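Local coordinates for 6-phospho-beta-d glycosidase (Streptococcus pyogenes, PDB 5FOO), which hydrolyses beta-glucosides, most probably those phosphorylated at the 6-position of the sugar, as a 6-phospho-beta-glucosidase of glycoside hydrolase family 1, at residues A[202-205]-A[206-210]; A[352-356]-A[357-361]. The protein carries 1 engineered substitution. One frame throughout, in Å; residues are numbered along the deposited sequence.

Both contacts lie at the C-terminal ends of helices that pack outside the eight-stranded parallel barrel, each just before the chain turns back toward a barrel strand: contact 1 ends helix 186-208 ahead of strand 218-224, contact 2 ends helix 344-356 ahead of strand 362-367. Their centres are 24 Å apart and they do not touch. Each mixes a buried face with an exposed one. In contact 1 the helical bonds run on, joined by one amide-guanidinium stack at the surface and one buried isoleucine methyl over an arginine face. In contact 2 the helix breaks off, one carbonyl gathers two N-H groups, and sulfur, methyl and ring pack inward, while a salt bridge within the helix end lies at the surface.

Contact 1: A[202-205]-A[206-210]; sequences KVIQ and AYRRG
Gln205 and Arg209, one helical turn apart near the end of helix 186-208, lie alongside each other and point the same way. Their flat ends stack: amide and guanidinium planes are only 3° apart, and Gln205 CD sits over the centre of the guanidinium, 3.7 Å from Arg209 CZ. The chains are extended, and Gln205 CG anti to its own backbone N (chi1 -178°) starts the amide along the path taken by the arginine. Gln205 OE1 lies over the guanidinium face, 3.6 Å from Arg209 NH2, so this is stacking and not an in-plane bond.

Ile204 and Arg208 also run alongside each other. The methyl Ile204 CG2 lies over one face of the guanidinium, toward its rim, 3.4 Å from Arg208 NH1. Arg208 NH2 binds Asp292 and the carbonyl of Arg290.

The backbone bonds are helical: Ala206 N to Lys202 O at 3.0 Å, Tyr207 N to Val203 O at 2.9 Å, Arg208 N to Ile204 O at 3.1 Å and Arg209 N to Gln205 O at 3.1 Å. On the inner side, Val203 packs on helix 136-153, while Ile204 and Tyr207 rest on Ile219 of strand 218-224; the Tyr207 hydroxyl is bonded to Gly217 N.

Ile204 thus serves two sides, resting on the barrel strand and covering the Arg208 guanidinium, whose NH2 is tied to Asp292 and Arg290. The Arg209 guanidinium instead has a polar cover, one face being stacked on the Gln205 amide.

Contact 2: A[352-356]-A[357-361]; sequences KMRDH and YDNIP
Met353 O receives Tyr357 N at 3.2 Å, the last helical bond, and also Asn359 N at 3.1 Å in a weak one, as the chain leaves helix 344-356 at Tyr357 and folds back with positive phi at Asp358 and Asn359.

Met353 carries the apolar part. Its chain is bent at chi2 and chi3, which curls the methyl toward the loop, where CE meets Ile360 CG1 at 3.6 Å and Tyr357 CB at 4.0 Å. The sulfur makes an oblique Met-aromatic contact with the Tyr357 ring, SD lying 5.3 Å from the centroid and 54° off the ring normal. His356 O lies over one face of that ring. Met353 and Tyr357 both reach Met253 of helix 235-258.

On the polar side Asn359 crosses Arg354, with OD1 3.5 Å from Arg354 CA and the amide plane steeply inclined to the guanidinium. The Asn359 amide is held by the main chain, OD1 by Asn409 N and ND2 by Gly407 O. Arg354 bends at chi3 (65°) and grips Asp355 side-on in a salt bridge: NE binds OD1 at 2.8 Å, and NH2 binds the syn lone pair of Asp355 OD2 at 2.9 Å. The remaining nitrogen, Arg354 NH1, binds Ala406 O.

Arg354 and Asn359 thus both tie this turn to the loop 406-409, which leads into strand 410-416. Met353 is common to backbone and apolar parts: its carbonyl takes one helical and one weak bond, and its methyl packs on Ile360, where the chain turns from helix 344-356 toward barrel strand 362-367.

Contact 1: A[202-205]-A[206-210]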
ATOM      1  N   LYS A 202      -8.028  15.823  -5.217  1.00 24.76           N
ATOM      2  CA  LYS A 202      -8.215  16.882  -4.281  1.00 26.10           C
ATOM      3  C   LYS A 202      -7.080  17.071  -3.273  1.00 26.38           C
ATOM      4  O   LYS A 202      -6.752  18.207  -2.901  1.00 25.63           O
ATOM      5  CB  LYS A 202      -9.550  16.751  -3.559  1.00 28.48           C
ATOM      6  CG  LYS A 202     -10.712  16.940  -4.508  1.00 32.59           C
ATOM      7  CD  LYS A 202     -12.033  17.107  -3.773  1.00 37.34           C
ATOM      8  CE  LYS A 202     -12.288  18.591  -3.656  1.00 43.13           C
ATOM      9  NZ  LYS A 202     -13.506  18.845  -2.874  1.00 49.94           N
ATOM     10  N   VAL A 203      -6.466  15.980  -2.834  1.00 25.56           N
ATOM     11  CA  VAL A 203      -5.343  16.082  -1.918  1.00 24.89           C
ATOM     12  C   VAL A 203      -4.145  16.662  -2.675  1.00 24.47           C
ATOM     13  O   VAL A 203      -3.397  17.514  -2.137  1.00 22.71           O
ATOM     14  CB  VAL A 203      -5.008  14.734  -1.218  1.00 23.59           C
ATOM     15  CG1 VAL A 203      -3.710  14.859  -0.455  1.00 24.15           C
ATOM     16  CG2 VAL A 203      -6.150  14.450  -0.226  1.00 27.21           C
ATOM     17  N   ILE A 204      -3.968  16.204  -3.894  1.00 25.52           N
ATOM     18  CA  ILE A 204      -2.919  16.748  -4.760  1.00 26.27           C
ATOM     19  C   ILE A 204      -3.106  18.224  -4.999  1.00 27.89           C
ATOM     20  O   ILE A 204      -2.151  18.973  -4.877  1.00 31.50           O
ATOM     21  CB  ILE A 204      -2.797  15.962  -6.075  1.00 28.18           C
ATOM     22  CG1 ILE A 204      -2.219  14.560  -5.781  1.00 29.03           C
ATOM     23  CG2 ILE A 204      -1.948  16.716  -7.092  1.00 26.26           C
ATOM     24  CD1 ILE A 204      -2.310  13.611  -6.992  1.00 31.24           C
ATOM     25  N   GLN A 205      -4.333  18.662  -5.251  1.00 32.82           N
ATOM     26  CA  GLN A 205      -4.581  20.078  -5.402  1.00 31.88           C
ATOM     27  C   GLN A 205      -4.153  20.780  -4.120  1.00 30.95           C
ATOM     28  O   GLN A 205      -3.500  21.820  -4.196  1.00 28.00           O
ATOM     29  CB  GLN A 205      -6.035  20.386  -5.714  1.00 33.58           C
ATOM     30  CG  GLN A 205      -6.419  21.869  -5.938  1.00 34.91           C
ATOM     31  CD  GLN A 205      -7.895  21.995  -6.233  1.00 38.95           C
ATOM     32  OE1 GLN A 205      -8.296  22.452  -7.303  1.00 42.63           O
ATOM     33  NE2 GLN A 205      -8.710  21.478  -5.340  1.00 37.22           N
ATOM     34  N   ALA A 206      -4.550  20.249  -2.961  1.00 28.08           N
ATOM     35  CA  ALA A 206      -4.325  20.923  -1.694  1.00 25.42           C
ATOM     36  C   ALA A 206      -2.826  21.033  -1.426  1.00 28.43           C
ATOM     37  O   ALA A 206      -2.373  22.057  -0.929  1.00 28.57           O
ATOM     38  CB  ALA A 206      -5.049  20.238  -0.537  1.00 29.40           C
ATOM     39  N   TYR A 207      -2.055  20.010  -1.832  1.00 29.21           N
ATOM     40  CA  TYR A 207      -0.647  19.988  -1.577  1.00 27.31           C
ATOM     41  C   TYR A 207      -0.020  21.153  -2.365  1.00 29.12           C
ATOM     42  O   TYR A 207       0.823  21.895  -1.829  1.00 23.44           O
ATOM     43  CB  TYR A 207      -0.009  18.641  -1.995  1.00 26.00           C
ATOM     44  CG  TYR A 207       1.501  18.663  -1.833  1.00 24.11           C
ATOM     45  CD1 TYR A 207       2.030  18.714  -0.568  1.00 24.39           C
ATOM     46  CD2 TYR A 207       2.386  18.708  -2.940  1.00 23.20           C
ATOM     47  CE1 TYR A 207       3.396  18.769  -0.362  1.00 26.54           C
ATOM     48  CE2 TYR A 207       3.761  18.781  -2.744  1.00 27.30           C
ATOM     49  CZ  TYR A 207       4.256  18.842  -1.440  1.00 26.94           C
ATOM     50  OH  TYR A 207       5.581  18.889  -1.113  1.00 27.57           O
ATOM     51  N   ARG A 208      -0.424  21.268  -3.634  1.00 29.39           N
ATOM     52  CA  ARG A 208       0.199  22.218  -4.569  1.00 28.96           C
ATOM     53  C   ARG A 208      -0.152  23.689  -4.332  1.00 28.34           C
ATOM     54  O   ARG A 208       0.659  24.549  -4.616  1.00 25.65           O
ATOM     55  CB  ARG A 208      -0.020  21.820  -5.996  1.00 29.07           C
ATOM     56  CG  ARG A 208       0.661  20.509  -6.260  1.00 30.51           C
ATOM     57  CD  ARG A 208       0.476  20.120  -7.677  1.00 31.23           C
ATOM     58  NE  ARG A 208       1.176  18.906  -8.028  1.00 30.72           N
ATOM     59  CZ  ARG A 208       0.719  18.025  -8.936  1.00 31.33           C
ATOM     60  NH1 ARG A 208      -0.389  18.259  -9.625  1.00 31.84           N
ATOM     61  NH2 ARG A 208       1.411  16.935  -9.197  1.00 33.98           N
ATOM     62  N   ARG A 209      -1.283  23.927  -3.699  1.00 28.26           N
ATOM     63  CA  ARG A 209      -1.628  25.215  -3.174  1.00 35.39           C
ATOM     64  C   ARG A 209      -0.951  25.606  -1.879  1.00 32.77           C
ATOM     65  O   ARG A 209      -1.122  26.747  -1.469  1.00 31.94           O
ATOM     66  CB  ARG A 209      -3.125  25.262  -2.924  1.00 39.81           C
ATOM     67  CG  ARG A 209      -3.887  25.338  -4.217  1.00 45.40           C
ATOM     68  CD  ARG A 209      -5.365  25.166  -3.946  1.00 49.71           C
ATOM     69  NE  ARG A 209      -6.217  25.562  -5.074  1.00 54.47           N
ATOM     70  CZ  ARG A 209      -7.556  25.488  -5.061  1.00 55.86           C
ATOM     71  NH1 ARG A 209      -8.205  25.006  -4.001  1.00 50.35           N
ATOM     72  NH2 ARG A 209      -8.257  25.892  -6.114  1.00 59.35           N
ATOM     73  N   GLY A 210      -0.243  24.718  -1.189  1.00 29.12           N
ATOM     74  CA  GLY A 210       0.379  25.136   0.064  1.00 27.27           C
ATOM     75  C   GLY A 210       1.533  26.161  -0.168  1.00 32.05           C
ATOM     76  O   GLY A 210       2.028  26.364  -1.313  1.00 27.18           O
TER

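Contact 2: A[352-356]-A[357-361]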
ATOM      1  N   LYS A 352       5.640  -1.941 -18.430  1.00 33.58           N
ATOM      2  CA  LYS A 352       4.340  -1.287 -18.556  1.00 33.87           C
ATOM      3  C   LYS A 352       4.486   0.188 -18.243  1.00 30.76           C
ATOM      4  O   LYS A 352       3.877   0.990 -18.880  1.00 28.21           O
ATOM      5  CB  LYS A 352       3.353  -1.918 -17.534  1.00 38.82           C
ATOM      6  CG  LYS A 352       1.903  -1.578 -17.731  1.00 43.95           C
ATOM      7  CD  LYS A 352       1.230  -2.522 -18.720  1.00 48.82           C
ATOM      8  CE  LYS A 352      -0.153  -1.983 -19.098  1.00 53.59           C
ATOM      9  NZ  LYS A 352      -0.772  -2.805 -20.166  1.00 57.28           N
ATOM     10  N   MET A 353       5.225   0.519 -17.184  1.00 30.88           N
ATOM     11  CA  MET A 353       5.463   1.928 -16.795  1.00 30.23           C
ATOM     12  C   MET A 353       6.162   2.667 -17.936  1.00 31.42           C
ATOM     13  O   MET A 353       5.758   3.784 -18.337  1.00 28.24           O
ATOM     14  CB  MET A 353       6.295   2.017 -15.521  1.00 28.70           C
ATOM     15  CG  MET A 353       5.501   1.741 -14.261  1.00 28.25           C
ATOM     16  SD  MET A 353       4.122   2.888 -14.075  1.00 31.29           S
ATOM     17  CE  MET A 353       4.851   4.497 -14.045  1.00 32.16           C
ATOM     18  N   ARG A 354       7.176   2.001 -18.471  1.00 31.51           N
ATOM     19  CA  ARG A 354       7.956   2.533 -19.591  1.00 34.28           C
ATOM     20  C   ARG A 354       7.105   2.882 -20.807  1.00 33.00           C
ATOM     21  O   ARG A 354       7.295   3.939 -21.350  1.00 30.56           O
ATOM     22  CB  ARG A 354       9.085   1.581 -20.015  1.00 33.98           C
ATOM     23  CG  ARG A 354      10.158   2.298 -20.894  1.00 32.72           C
ATOM     24  CD  ARG A 354      11.110   1.290 -21.487  1.00 33.25           C
ATOM     25  NE  ARG A 354      10.352   0.453 -22.380  1.00 32.17           N
ATOM     26  CZ  ARG A 354      10.778  -0.668 -22.947  1.00 35.04           C
ATOM     27  NH1 ARG A 354      12.004  -1.123 -22.731  1.00 34.73           N
ATOM     28  NH2 ARG A 354       9.943  -1.365 -23.730  1.00 33.07           N
ATOM     29  N   ASP A 355       6.168   2.000 -21.192  1.00 34.99           N
ATOM     30  CA  ASP A 355       5.534   2.044 -22.504  1.00 35.92           C
ATOM     31  C   ASP A 355       4.150   2.555 -22.473  1.00 38.94           C
ATOM     32  O   ASP A 355       3.655   2.961 -23.512  1.00 38.06           O
ATOM     33  CB  ASP A 355       5.520   0.677 -23.179  1.00 37.21           C
ATOM     34  CG  ASP A 355       6.898   0.164 -23.498  1.00 34.83           C
ATOM     35  OD1 ASP A 355       7.828   0.966 -23.516  1.00 39.28           O
ATOM     36  OD2 ASP A 355       7.080  -1.030 -23.762  1.00 33.23           O
ATOM     37  N   HIS A 356       3.510   2.551 -21.310  1.00 36.23           N
ATOM     38  CA  HIS A 356       2.114   2.951 -21.245  1.00 35.62           C
ATOM     39  C   HIS A 356       1.852   4.088 -20.281  1.00 37.60           C
ATOM     40  O   HIS A 356       0.764   4.713 -20.304  1.00 31.41           O
ATOM     41  CB  HIS A 356       1.244   1.722 -20.946  1.00 39.52           C
ATOM     42  CG  HIS A 356       1.309   0.683 -22.027  1.00 43.42           C
ATOM     43  ND1 HIS A 356       0.589   0.781 -23.198  1.00 50.44           N
ATOM     44  CD2 HIS A 356       2.036  -0.454 -22.134  1.00 47.43           C
ATOM     45  CE1 HIS A 356       0.872  -0.237 -23.990  1.00 44.34           C
ATOM     46  NE2 HIS A 356       1.750  -1.002 -23.369  1.00 49.43           N
ATOM     47  N   TYR A 357       2.834   4.434 -19.445  1.00 34.29           N
ATOM     48  CA  TYR A 357       2.550   5.509 -18.497  1.00 34.25           C
ATOM     49  C   TYR A 357       3.602   6.572 -18.527  1.00 31.86           C
ATOM     50  O   TYR A 357       3.926   7.121 -17.465  1.00 27.12           O
ATOM     51  CB  TYR A 357       2.331   4.903 -17.103  1.00 31.66           C
ATOM     52  CG  TYR A 357       1.026   4.164 -17.070  1.00 33.55           C
ATOM     53  CD1 TYR A 357      -0.181   4.842 -17.008  1.00 33.82           C
ATOM     54  CD2 TYR A 357       0.990   2.774 -17.149  1.00 30.42           C
ATOM     55  CE1 TYR A 357      -1.421   4.147 -17.024  1.00 32.73           C
ATOM     56  CE2 TYR A 357      -0.209   2.109 -17.141  1.00 29.92           C
ATOM     57  CZ  TYR A 357      -1.396   2.794 -17.089  1.00 29.71           C
ATOM     58  OH  TYR A 357      -2.552   2.068 -17.059  1.00 35.06           O
ATOM     59  N   ASP A 358       4.091   6.833 -19.762  1.00 34.34           N
ATOM     60  CA  ASP A 358       4.980   7.936 -20.132  1.00 33.46           C
ATOM     61  C   ASP A 358       6.301   7.830 -19.398  1.00 34.43           C
ATOM     62  O   ASP A 358       6.951   8.820 -19.127  1.00 32.02           O
ATOM     63  CB  ASP A 358       4.335   9.263 -19.783  1.00 37.50           C
ATOM     64  CG  ASP A 358       2.997   9.435 -20.423  1.00 46.99           C
ATOM     65  OD1 ASP A 358       2.857   9.089 -21.590  1.00 52.65           O
ATOM     66  OD2 ASP A 358       2.069   9.928 -19.776  1.00 60.16           O
ATOM     67  N   ASN A 359       6.671   6.619 -19.016  1.00 34.92           N
ATOM     68  CA  ASN A 359       7.798   6.429 -18.125  1.00 33.80           C
ATOM     69  C   ASN A 359       7.931   7.430 -16.976  1.00 34.75           C
ATOM     70  O   ASN A 359       9.070   7.770 -16.600  1.00 28.49           O
ATOM     71  CB  ASN A 359       9.080   6.459 -18.966  1.00 35.68           C
ATOM     72  CG  ASN A 359      10.158   5.537 -18.442  1.00 35.93           C
ATOM     73  OD1 ASN A 359       9.939   4.609 -17.637  1.00 36.62           O
ATOM     74  ND2 ASN A 359      11.344   5.763 -18.937  1.00 31.73           N
ATOM     75  N   ILE A 360       6.817   7.889 -16.380  1.00 31.15           N
ATOM     76  CA  ILE A 360       6.973   8.722 -15.210  1.00 29.33           C
ATOM     77  C   ILE A 360       7.761   8.043 -14.037  1.00 31.48           C
ATOM     78  O   ILE A 360       7.902   6.808 -13.971  1.00 30.71           O
ATOM     79  CB  ILE A 360       5.652   9.217 -14.630  1.00 30.72           C
ATOM     80  CG1 ILE A 360       4.771   8.077 -14.170  1.00 28.92           C
ATOM     81  CG2 ILE A 360       4.906  10.126 -15.611  1.00 36.38           C
ATOM     82  CD1 ILE A 360       3.739   8.592 -13.200  1.00 29.80           C
ATOM     83  N   PRO A 361       8.227   8.854 -13.083  1.00 29.69           N
ATOM     84  CA  PRO A 361       8.969   8.166 -12.006  1.00 29.57           C
ATOM     85  C   PRO A 361       8.109   7.269 -11.122  1.00 27.04           C
ATOM     86  O   PRO A 361       6.961   7.618 -10.799  1.00 26.44           O
ATOM     87  CB  PRO A 361       9.617   9.311 -11.206  1.00 28.56           C
ATOM     88  CG  PRO A 361       9.474  10.551 -12.077  1.00 28.26           C
ATOM     89  CD  PRO A 361       8.318  10.326 -12.998  1.00 28.95           C
TER